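Local coordinates for protein thymidylate synthase (Enterobacteria phage T4, PDB 1TIS) that catalyses the reductive methylation of dUMP to dTMP, with methylenetetrahydrofolate as carbon donor and reductant, working as a homodimer, at residues A51-L59 with F186-I197; N90-Y100 with L148-C156. All coordinates share one frame; numbering follows the deposited sequence.

In the fold
Contact 1 is core and contact 2 lies towards the surface, their centres 22 Å apart; along the chain, contact 2 is nested inside the loop that contact 1 closes. In contact 1 two helices, 53-64 and 184-202, pack through apolar and sulfur-aromatic contacts without a hydrogen bond between them; helix 184-202 also packs on strand 168-179. In contact 2 the end of helix 88-95 and the turn after it meet a loop without regular structure through one glutamine-to-backbone hydrogen bond, flanked by alanine methyls and by leucine and tyrosine contacts with the loop. They share no helix or strand, yet each includes a probable active-site residue: Asn-187 in contact 1, Cys-156 in contact 2.

Contact 1: residues A51-L59 with F186-I197; sequences AWKACIAEL and FNIASYATLVHI
Phe-186, in the first turn of helix 184-202, lays one ring face against Cys-55: CB of Cys-55 stands 3.8 Å from the ring centroid, and SG, 4.2 Å from that centroid, lies only 2° off the ring normal, a sulfur-aromatic contact. With CG anti to the backbone N (chi1 -174°), the ring is directed at Cys-55. At the ring edge the carboxylate of Glu-58 arrives with OE2 3.4 Å from CE1 of Phe-186, while its OE1 is hydrogen-bonded to Trp-87. One turn on, CB of Ala-189 touches SG of Cys-55 and the indole edge of Trp-52. Ser-190 brings OG to 3.8 Å from SG of Cys-55. OG1 of Thr-193 donates a hydrogen bond to O of Ala-189 in its own helix and also meets CD1 of Ile-56; its CG2 is 3.7 Å from CD2 of Leu-59. Leu-194 offers CG to CD1 of Leu-59, and CD1 of Ile-197 touches CD2 of Leu-59. Leu-59 is thus a knob in a hole made by Ser-190, Thr-193, Leu-194 and Ile-197. The segment axes, 9.6 Å apart, cross at -54°, a helix-on-helix packing in the thymidylate synthase core, beside Asn-187, which probably binds dUMP.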
loop_
_atom_site.group_PDB
_atom_site.type_symbol
_atom_site.label_atom_id
_atom_site.label_comp_id
_atom_site.label_asym_id
_atom_site.label_seq_id
_atom_site.Cartn_x
_atom_site.Cartn_y
_atom_site.Cartn_z
ATOM N N ALA A 51 -11.838 10.659 21.473
ATOM C CA ALA A 51 -11.952 9.520 22.350
ATOM C C ALA A 51 -10.729 8.676 22.019
ATOM O O ALA A 51 -10.697 7.738 21.242
ATOM C CB ALA A 51 -13.225 8.762 22.068
ATOM N N TRP A 52 -9.646 9.075 22.654
ATOM C CA TRP A 52 -8.341 8.557 22.416
ATOM C C TRP A 52 -8.182 7.309 23.251
ATOM O O TRP A 52 -7.697 6.329 22.719
ATOM C CB TRP A 52 -7.415 9.733 22.741
ATOM C CG TRP A 52 -5.923 9.445 22.746
ATOM C CD1 TRP A 52 -5.063 9.501 21.657
ATOM C CD2 TRP A 52 -5.307 9.056 23.889
ATOM N NE1 TRP A 52 -3.885 9.130 22.132
ATOM C CE2 TRP A 52 -3.994 8.855 23.456
ATOM C CE3 TRP A 52 -5.770 8.869 25.179
ATOM C CZ2 TRP A 52 -3.073 8.434 24.388
ATOM C CZ3 TRP A 52 -4.844 8.449 26.089
ATOM C CH2 TRP A 52 -3.527 8.238 25.690
ATOM N N LYS A 53 -8.557 7.232 24.527
ATOM C CA LYS A 53 -8.532 6.007 25.371
ATOM C C LYS A 53 -9.049 4.706 24.700
ATOM O O LYS A 53 -8.543 3.599 24.917
ATOM C CB LYS A 53 -9.376 6.208 26.644
ATOM C CG LYS A 53 -9.669 7.629 27.224
ATOM C CD LYS A 53 -10.762 8.491 26.555
ATOM C CE LYS A 53 -11.987 7.684 26.057
ATOM N NZ LYS A 53 -12.652 6.880 27.079
ATOM N N ALA A 54 -10.103 4.831 23.874
ATOM C CA ALA A 54 -10.646 3.743 23.069
ATOM C C ALA A 54 -9.852 3.549 21.793
ATOM O O ALA A 54 -9.965 2.518 21.141
ATOM C CB ALA A 54 -12.056 3.997 22.612
ATOM N N CYS A 55 -9.086 4.524 21.341
ATOM C CA CYS A 55 -8.168 4.320 20.238
ATOM C C CYS A 55 -6.926 3.523 20.681
ATOM O O CYS A 55 -6.400 2.665 19.950
ATOM C CB CYS A 55 -7.793 5.676 19.692
ATOM S SG CYS A 55 -6.343 5.428 18.662
ATOM N N ILE A 56 -6.491 3.778 21.921
ATOM C CA ILE A 56 -5.347 3.150 22.559
ATOM C C ILE A 56 -5.700 1.712 22.869
ATOM O O ILE A 56 -4.856 0.820 22.807
ATOM C CB ILE A 56 -5.009 3.969 23.850
ATOM C CG1 ILE A 56 -4.585 5.350 23.447
ATOM C CG2 ILE A 56 -3.881 3.375 24.641
ATOM C CD1 ILE A 56 -3.391 5.438 22.436
ATOM N N ALA A 57 -6.969 1.456 23.193
ATOM C CA ALA A 57 -7.422 0.115 23.564
ATOM C C ALA A 57 -7.685 -0.823 22.427
ATOM O O ALA A 57 -7.661 -2.040 22.601
ATOM C CB ALA A 57 -8.711 0.113 24.323
ATOM N N GLU A 58 -7.996 -0.231 21.283
ATOM C CA GLU A 58 -8.189 -0.993 20.086
ATOM C C GLU A 58 -6.810 -1.408 19.651
ATOM O O GLU A 58 -6.656 -2.592 19.357
ATOM C CB GLU A 58 -8.817 -0.166 19.017
ATOM C CG GLU A 58 -8.923 -0.972 17.759
ATOM C CD GLU A 58 -9.731 -0.255 16.717
ATOM O OE1 GLU A 58 -10.942 -0.213 16.900
ATOM O OE2 GLU A 58 -9.165 0.258 15.750
ATOM N N LEU A 59 -5.809 -0.504 19.616
ATOM C CA LEU A 59 -4.469 -0.865 19.195
ATOM C C LEU A 59 -3.922 -1.979 20.057
ATOM O O LEU A 59 -3.382 -2.931 19.488
ATOM C CB LEU A 59 -3.523 0.324 19.281
ATOM C CG LEU A 59 -1.986 0.105 19.260
ATOM C CD1 LEU A 59 -1.496 -0.236 17.855
ATOM C CD2 LEU A 59 -1.323 1.351 19.815
ATOM N N PHE A 186 -8.646 9.260 14.258
ATOM C CA PHE A 186 -8.395 8.069 15.074
ATOM C C PHE A 186 -7.241 7.260 14.472
ATOM O O PHE A 186 -6.475 6.606 15.187
ATOM C CB PHE A 186 -9.691 7.287 15.120
ATOM C CG PHE A 186 -9.832 6.031 16.015
ATOM C CD1 PHE A 186 -9.427 4.763 15.548
ATOM C CD2 PHE A 186 -10.495 6.108 17.247
ATOM C CE1 PHE A 186 -9.690 3.613 16.284
ATOM C CE2 PHE A 186 -10.755 4.959 17.976
ATOM C CZ PHE A 186 -10.356 3.720 17.496
ATOM N N ASN A 187 -7.017 7.292 13.152
ATOM C CA ASN A 187 -5.900 6.585 12.518
ATOM C C ASN A 187 -4.525 7.193 12.568
ATOM O O ASN A 187 -3.556 6.447 12.685
ATOM C CB ASN A 187 -6.205 6.335 11.100
ATOM C CG ASN A 187 -7.157 5.184 11.050
ATOM O OD1 ASN A 187 -8.166 5.201 10.335
ATOM N ND2 ASN A 187 -6.850 4.139 11.818
ATOM N N ILE A 188 -4.395 8.514 12.500
ATOM C CA ILE A 188 -3.135 9.220 12.675
ATOM C C ILE A 188 -2.596 8.720 14.032
ATOM O O ILE A 188 -1.536 8.090 14.124
ATOM C CB ILE A 188 -3.410 10.796 12.682
ATOM C CG1 ILE A 188 -4.091 11.367 11.401
ATOM C CG2 ILE A 188 -2.045 11.473 12.749
ATOM C CD1 ILE A 188 -4.452 12.885 11.364
ATOM N N ALA A 189 -3.402 8.893 15.099
ATOM C CA ALA A 189 -3.031 8.493 16.448
ATOM C C ALA A 189 -2.657 6.997 16.510
ATOM O O ALA A 189 -1.498 6.758 16.868
ATOM C CB ALA A 189 -4.196 8.810 17.426
ATOM N N SER A 190 -3.471 5.976 16.133
ATOM C CA SER A 190 -3.114 4.562 16.221
ATOM C C SER A 190 -1.740 4.211 15.692
ATOM O O SER A 190 -0.964 3.631 16.462
ATOM C CB SER A 190 -4.149 3.738 15.489
ATOM O OG SER A 190 -4.829 2.792 16.324
ATOM N N TYR A 191 -1.320 4.543 14.468
ATOM C CA TYR A 191 0.037 4.190 14.088
ATOM C C TYR A 191 1.080 5.105 14.732
ATOM O O TYR A 191 2.207 4.654 14.941
ATOM C CB TYR A 191 0.169 4.225 12.591
ATOM C CG TYR A 191 -0.543 3.063 11.921
ATOM C CD1 TYR A 191 -0.034 1.776 11.962
ATOM C CD2 TYR A 191 -1.735 3.295 11.281
ATOM C CE1 TYR A 191 -0.737 0.729 11.371
ATOM C CE2 TYR A 191 -2.433 2.249 10.689
ATOM C CZ TYR A 191 -1.940 0.964 10.732
ATOM O OH TYR A 191 -2.698 -0.049 10.169
ATOM N N ALA A 192 0.807 6.379 15.082
ATOM C CA ALA A 192 1.718 7.253 15.835
ATOM C C ALA A 192 2.152 6.566 17.129
ATOM O O ALA A 192 3.348 6.535 17.476
ATOM C CB ALA A 192 1.016 8.526 16.220
ATOM N N THR A 193 1.172 5.986 17.856
ATOM C CA THR A 193 1.431 5.211 19.052
ATOM C C THR A 193 2.156 3.971 18.549
ATOM O O THR A 193 3.249 3.763 19.091
ATOM C CB THR A 193 0.121 4.856 19.766
ATOM O OG1 THR A 193 -0.618 6.063 19.903
ATOM C CG2 THR A 193 0.319 4.325 21.173
ATOM N N LEU A 194 1.755 3.182 17.526
ATOM C CA LEU A 194 2.567 2.033 17.064
ATOM C C LEU A 194 4.025 2.332 16.707
ATOM O O LEU A 194 4.895 1.487 16.961
ATOM C CB LEU A 194 2.008 1.347 15.811
ATOM C CG LEU A 194 1.574 -0.145 15.799
ATOM C CD1 LEU A 194 2.106 -0.764 14.519
ATOM C CD2 LEU A 194 2.128 -0.940 16.963
ATOM N N VAL A 195 4.412 3.494 16.160
ATOM C CA VAL A 195 5.829 3.717 15.906
ATOM C C VAL A 195 6.460 4.069 17.238
ATOM O O VAL A 195 7.663 3.934 17.402
ATOM C CB VAL A 195 5.995 4.823 14.845
ATOM C CG1 VAL A 195 5.406 6.078 15.346
ATOM C CG2 VAL A 195 7.463 5.107 14.561
ATOM N N HIS A 196 5.714 4.518 18.241
ATOM C CA HIS A 196 6.292 4.716 19.568
ATOM C C HIS A 196 6.653 3.425 20.299
ATOM O O HIS A 196 7.771 3.226 20.780
ATOM C CB HIS A 196 5.329 5.511 20.447
ATOM C CG HIS A 196 5.581 6.979 20.241
ATOM N ND1 HIS A 196 5.181 7.712 19.223
ATOM C CD2 HIS A 196 6.338 7.754 21.087
ATOM C CE1 HIS A 196 5.672 8.900 19.413
ATOM N NE2 HIS A 196 6.363 8.920 20.528
ATOM N N ILE A 197 5.672 2.525 20.377
ATOM C CA ILE A 197 5.831 1.259 21.049
ATOM C C ILE A 197 6.951 0.526 20.314
ATOM O O ILE A 197 7.951 0.209 20.977
ATOM C CB ILE A 197 4.454 0.581 20.994
ATOM C CG1 ILE A 197 3.611 1.091 22.124
ATOM C CG2 ILE A 197 4.563 -0.933 21.136
ATOM C CD1 ILE A 197 2.183 0.552 21.890
#

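Contact 2: residues N90-Y100 with L148-C156; sequences NYENQAKDLGY and LKYMALPPC
Gln-94 reaches from helix 88-95 to the backbone of Ala-152, tying that helix to the irregular loop that leads into Cys-156, probably the catalytic nucleophile, as in other thymidylate synthases. Its NE2 donates to O of Ala-152 at 3.0 Å with an N-H...O angle of 152°, coming in nearly along the line of the C=O bond. The bend at chi2 (-89°) turns the amide back toward the loop, with O of Ala-152 tilted somewhat from the amide plane; CB of Gln-94, set by the backbone, is 3.6 Å from the same oxygen. Beside this bond the two backbones come close, and the methyls of Ala-95 and Ala-152 meet at 4.2 Å.

On one flank Asn-90 and Leu-153 cross at about a right angle. CD1 of Leu-153 lies 3.9 Å from both OD1 and ND2 of Asn-90, a contact of methyl on amide, while ND2 also makes a weak hydrogen bond to the carbonyl O of Val-286, the chain's last residue. Leu-153 rests as well on Tyr-109, whose hydroxyl is bonded to N of Cys-156.

The other flank follows the chain beyond the helix. Leu-98 points CD1 at the backbone from Tyr-150 to Ala-152, and its CB lies over the rim of one face of the Tyr-100 ring. Tyr-100 and Tyr-150 do not stack: the Tyr-100 ring presents its edge to the Tyr-150 backbone, with O of Tyr-150 in the ring plane and 3.7 Å from CE2, while OH of Tyr-100 sits 3.6 Å from CB of Tyr-150.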
loop_
_atom_site.group_PDB
_atom_site.type_symbol
_atom_site.label_atom_id
_atom_site.label_comp_id
_atom_site.label_asym_id
_atom_site.label_seq_id
_atom_site.Cartn_x
_atom_site.Cartn_y
_atom_site.Cartn_z
ATOM N N ASN A 90 -21.343 -2.871 15.250
ATOM C CA ASN A 90 -20.521 -3.275 14.078
ATOM C C ASN A 90 -20.517 -4.809 14.136
ATOM O O ASN A 90 -20.731 -5.551 13.165
ATOM C CB ASN A 90 -19.055 -2.735 14.157
ATOM C CG ASN A 90 -18.358 -2.567 12.811
ATOM O OD1 ASN A 90 -17.587 -3.417 12.396
ATOM N ND2 ASN A 90 -18.549 -1.511 12.053
ATOM N N TYR A 91 -20.366 -5.292 15.371
ATOM C CA TYR A 91 -20.583 -6.681 15.701
ATOM C C TYR A 91 -22.095 -6.816 15.701
ATOM O O TYR A 91 -22.590 -7.532 14.833
ATOM C CB TYR A 91 -19.980 -6.962 17.055
ATOM C CG TYR A 91 -20.665 -8.009 17.885
ATOM C CD1 TYR A 91 -20.789 -9.331 17.472
ATOM C CD2 TYR A 91 -21.168 -7.587 19.095
ATOM C CE1 TYR A 91 -21.428 -10.239 18.292
ATOM C CE2 TYR A 91 -21.808 -8.492 19.914
ATOM C CZ TYR A 91 -21.926 -9.796 19.500
ATOM O OH TYR A 91 -22.565 -10.665 20.345
ATOM N N GLU A 92 -22.871 -6.117 16.539
ATOM C CA GLU A 92 -24.343 -6.218 16.562
ATOM C C GLU A 92 -25.141 -6.194 15.260
ATOM O O GLU A 92 -26.370 -6.239 15.298
ATOM C CB GLU A 92 -24.939 -5.121 17.434
ATOM C CG GLU A 92 -25.251 -5.637 18.824
ATOM C CD GLU A 92 -24.815 -4.715 19.941
ATOM O OE1 GLU A 92 -24.493 -3.562 19.652
ATOM O OE2 GLU A 92 -24.796 -5.171 21.092
ATOM N N ASN A 93 -24.507 -5.978 14.118
ATOM C CA ASN A 93 -25.192 -6.191 12.886
ATOM C C ASN A 93 -24.194 -6.858 11.969
ATOM O O ASN A 93 -24.343 -8.072 11.925
ATOM C CB ASN A 93 -25.721 -4.887 12.287
ATOM C CG ASN A 93 -24.664 -3.984 11.734
ATOM O OD1 ASN A 93 -23.614 -3.819 12.356
ATOM N ND2 ASN A 93 -24.871 -3.463 10.536
ATOM N N GLN A 94 -23.134 -6.325 11.338
ATOM C CA GLN A 94 -22.370 -7.039 10.319
ATOM C C GLN A 94 -21.869 -8.408 10.748
ATOM O O GLN A 94 -22.130 -9.416 10.076
ATOM C CB GLN A 94 -21.209 -6.164 9.896
ATOM C CG GLN A 94 -21.577 -5.006 8.975
ATOM C CD GLN A 94 -21.560 -5.330 7.472
ATOM O OE1 GLN A 94 -22.591 -5.338 6.788
ATOM N NE2 GLN A 94 -20.403 -5.596 6.873
ATOM N N ALA A 95 -21.248 -8.463 11.931
ATOM C CA ALA A 95 -20.768 -9.738 12.449
ATOM C C ALA A 95 -21.913 -10.673 12.834
ATOM O O ALA A 95 -21.928 -11.834 12.409
ATOM C CB ALA A 95 -19.909 -9.566 13.687
ATOM N N LYS A 96 -22.946 -10.248 13.572
ATOM C CA LYS A 96 -24.024 -11.152 13.938
ATOM C C LYS A 96 -24.783 -11.636 12.708
ATOM O O LYS A 96 -25.245 -12.773 12.685
ATOM C CB LYS A 96 -24.922 -10.433 14.916
ATOM C CG LYS A 96 -24.706 -11.133 16.241
ATOM C CD LYS A 96 -25.348 -10.336 17.339
ATOM C CE LYS A 96 -25.278 -11.014 18.694
ATOM N NZ LYS A 96 -25.633 -10.025 19.706
ATOM N N ASP A 97 -24.792 -10.833 11.637
ATOM C CA ASP A 97 -25.359 -11.173 10.346
ATOM C C ASP A 97 -24.585 -12.281 9.678
ATOM O O ASP A 97 -25.043 -12.774 8.657
ATOM C CB ASP A 97 -25.362 -9.978 9.374
ATOM C CG ASP A 97 -26.677 -9.192 9.197
ATOM O OD1 ASP A 97 -27.733 -9.813 8.988
ATOM O OD2 ASP A 97 -26.638 -7.949 9.233
ATOM N N LEU A 98 -23.398 -12.685 10.134
ATOM C CA LEU A 98 -22.726 -13.887 9.593
ATOM C C LEU A 98 -23.047 -15.153 10.421
ATOM O O LEU A 98 -22.896 -16.304 9.972
ATOM C CB LEU A 98 -21.203 -13.715 9.575
ATOM C CG LEU A 98 -20.555 -12.418 9.107
ATOM C CD1 LEU A 98 -19.074 -12.512 9.334
ATOM C CD2 LEU A 98 -20.791 -12.198 7.645
ATOM N N GLY A 99 -23.504 -14.956 11.666
ATOM C CA GLY A 99 -23.909 -16.065 12.534
ATOM C C GLY A 99 -23.213 -16.082 13.894
ATOM O O GLY A 99 -23.497 -16.829 14.854
ATOM N N TYR A 100 -22.251 -15.193 13.970
ATOM C CA TYR A 100 -21.409 -15.134 15.134
ATOM C C TYR A 100 -22.171 -14.822 16.397
ATOM O O TYR A 100 -23.312 -14.360 16.399
ATOM C CB TYR A 100 -20.309 -14.111 14.814
ATOM C CG TYR A 100 -19.419 -14.595 13.666
ATOM C CD1 TYR A 100 -19.376 -15.954 13.366
ATOM C CD2 TYR A 100 -18.667 -13.679 12.945
ATOM C CE1 TYR A 100 -18.580 -16.404 12.347
ATOM C CE2 TYR A 100 -17.864 -14.131 11.918
ATOM C CZ TYR A 100 -17.829 -15.491 11.629
ATOM O OH TYR A 100 -17.041 -15.975 10.603
ATOM N N LEU A 148 -11.209 -12.814 3.688
ATOM C CA LEU A 148 -12.077 -11.639 3.703
ATOM C C LEU A 148 -13.480 -12.121 4.055
ATOM O O LEU A 148 -14.148 -11.577 4.942
ATOM C CB LEU A 148 -12.140 -10.944 2.330
ATOM C CG LEU A 148 -10.863 -10.332 1.759
ATOM C CD1 LEU A 148 -11.094 -9.852 0.316
ATOM C CD2 LEU A 148 -10.403 -9.206 2.701
ATOM N N LYS A 149 -13.827 -13.272 3.447
ATOM C CA LYS A 149 -15.108 -13.905 3.617
ATOM C C LYS A 149 -15.584 -14.065 5.006
ATOM O O LYS A 149 -16.790 -13.978 5.140
ATOM C CB LYS A 149 -15.136 -15.265 2.965
ATOM C CG LYS A 149 -15.458 -14.937 1.520
ATOM C CD LYS A 149 -16.790 -14.151 1.378
ATOM C CE LYS A 149 -16.876 -13.246 0.122
ATOM N NZ LYS A 149 -16.065 -12.031 0.196
ATOM N N TYR A 150 -14.729 -14.214 6.011
ATOM C CA TYR A 150 -15.252 -14.327 7.349
ATOM C C TYR A 150 -15.123 -13.060 8.234
ATOM O O TYR A 150 -15.216 -13.116 9.476
ATOM C CB TYR A 150 -14.557 -15.494 8.000
ATOM C CG TYR A 150 -14.405 -16.738 7.163
ATOM C CD1 TYR A 150 -15.499 -17.301 6.575
ATOM C CD2 TYR A 150 -13.172 -17.284 6.994
ATOM C CE1 TYR A 150 -15.384 -18.418 5.794
ATOM C CE2 TYR A 150 -13.037 -18.407 6.216
ATOM C CZ TYR A 150 -14.144 -18.960 5.617
ATOM O OH TYR A 150 -14.020 -20.055 4.783
ATOM N N MET A 151 -14.921 -11.860 7.694
ATOM C CA MET A 151 -14.697 -10.755 8.573
ATOM C C MET A 151 -15.903 -9.822 8.566
ATOM O O MET A 151 -16.485 -9.572 7.506
ATOM C CB MET A 151 -13.438 -9.999 8.120
ATOM C CG MET A 151 -12.037 -10.616 8.055
ATOM S SD MET A 151 -10.869 -9.566 7.131
ATOM C CE MET A 151 -9.662 -10.682 6.495
ATOM N N ALA A 152 -16.251 -9.303 9.758
ATOM C CA ALA A 152 -17.202 -8.204 9.965
ATOM C C ALA A 152 -17.074 -7.008 9.012
ATOM O O ALA A 152 -18.013 -6.557 8.364
ATOM C CB ALA A 152 -17.054 -7.628 11.380
ATOM N N LEU A 153 -15.891 -6.414 8.976
ATOM C CA LEU A 153 -15.540 -5.280 8.133
ATOM C C LEU A 153 -14.148 -5.638 7.611
ATOM O O LEU A 153 -13.219 -5.819 8.418
ATOM C CB LEU A 153 -15.544 -3.994 9.014
ATOM C CG LEU A 153 -14.893 -2.624 8.678
ATOM C CD1 LEU A 153 -15.521 -1.617 9.629
ATOM C CD2 LEU A 153 -13.388 -2.577 8.907
ATOM N N PRO A 154 -13.927 -5.829 6.312
ATOM C CA PRO A 154 -12.578 -6.041 5.768
ATOM C C PRO A 154 -11.756 -4.806 6.151
ATOM O O PRO A 154 -12.350 -3.719 6.241
ATOM C CB PRO A 154 -12.835 -6.242 4.273
ATOM C CG PRO A 154 -14.091 -5.441 4.041
ATOM C CD PRO A 154 -14.935 -5.742 5.271
ATOM N N PRO A 155 -10.454 -4.885 6.464
ATOM C CA PRO A 155 -9.690 -3.814 7.109
ATOM C C PRO A 155 -9.720 -2.557 6.279
ATOM O O PRO A 155 -9.682 -2.699 5.072
ATOM C CB PRO A 155 -8.293 -4.372 7.259
ATOM C CG PRO A 155 -8.521 -5.855 7.278
ATOM C CD PRO A 155 -9.566 -5.997 6.169
ATOM N N CYS A 156 -9.873 -1.344 6.790
ATOM C CA CYS A 156 -9.696 -0.191 5.910
ATOM C C CYS A 156 -8.191 0.070 5.933
ATOM O O CYS A 156 -7.601 0.388 4.891
ATOM C CB CYS A 156 -10.450 1.076 6.394
ATOM S SG CYS A 156 -12.266 0.995 6.373
#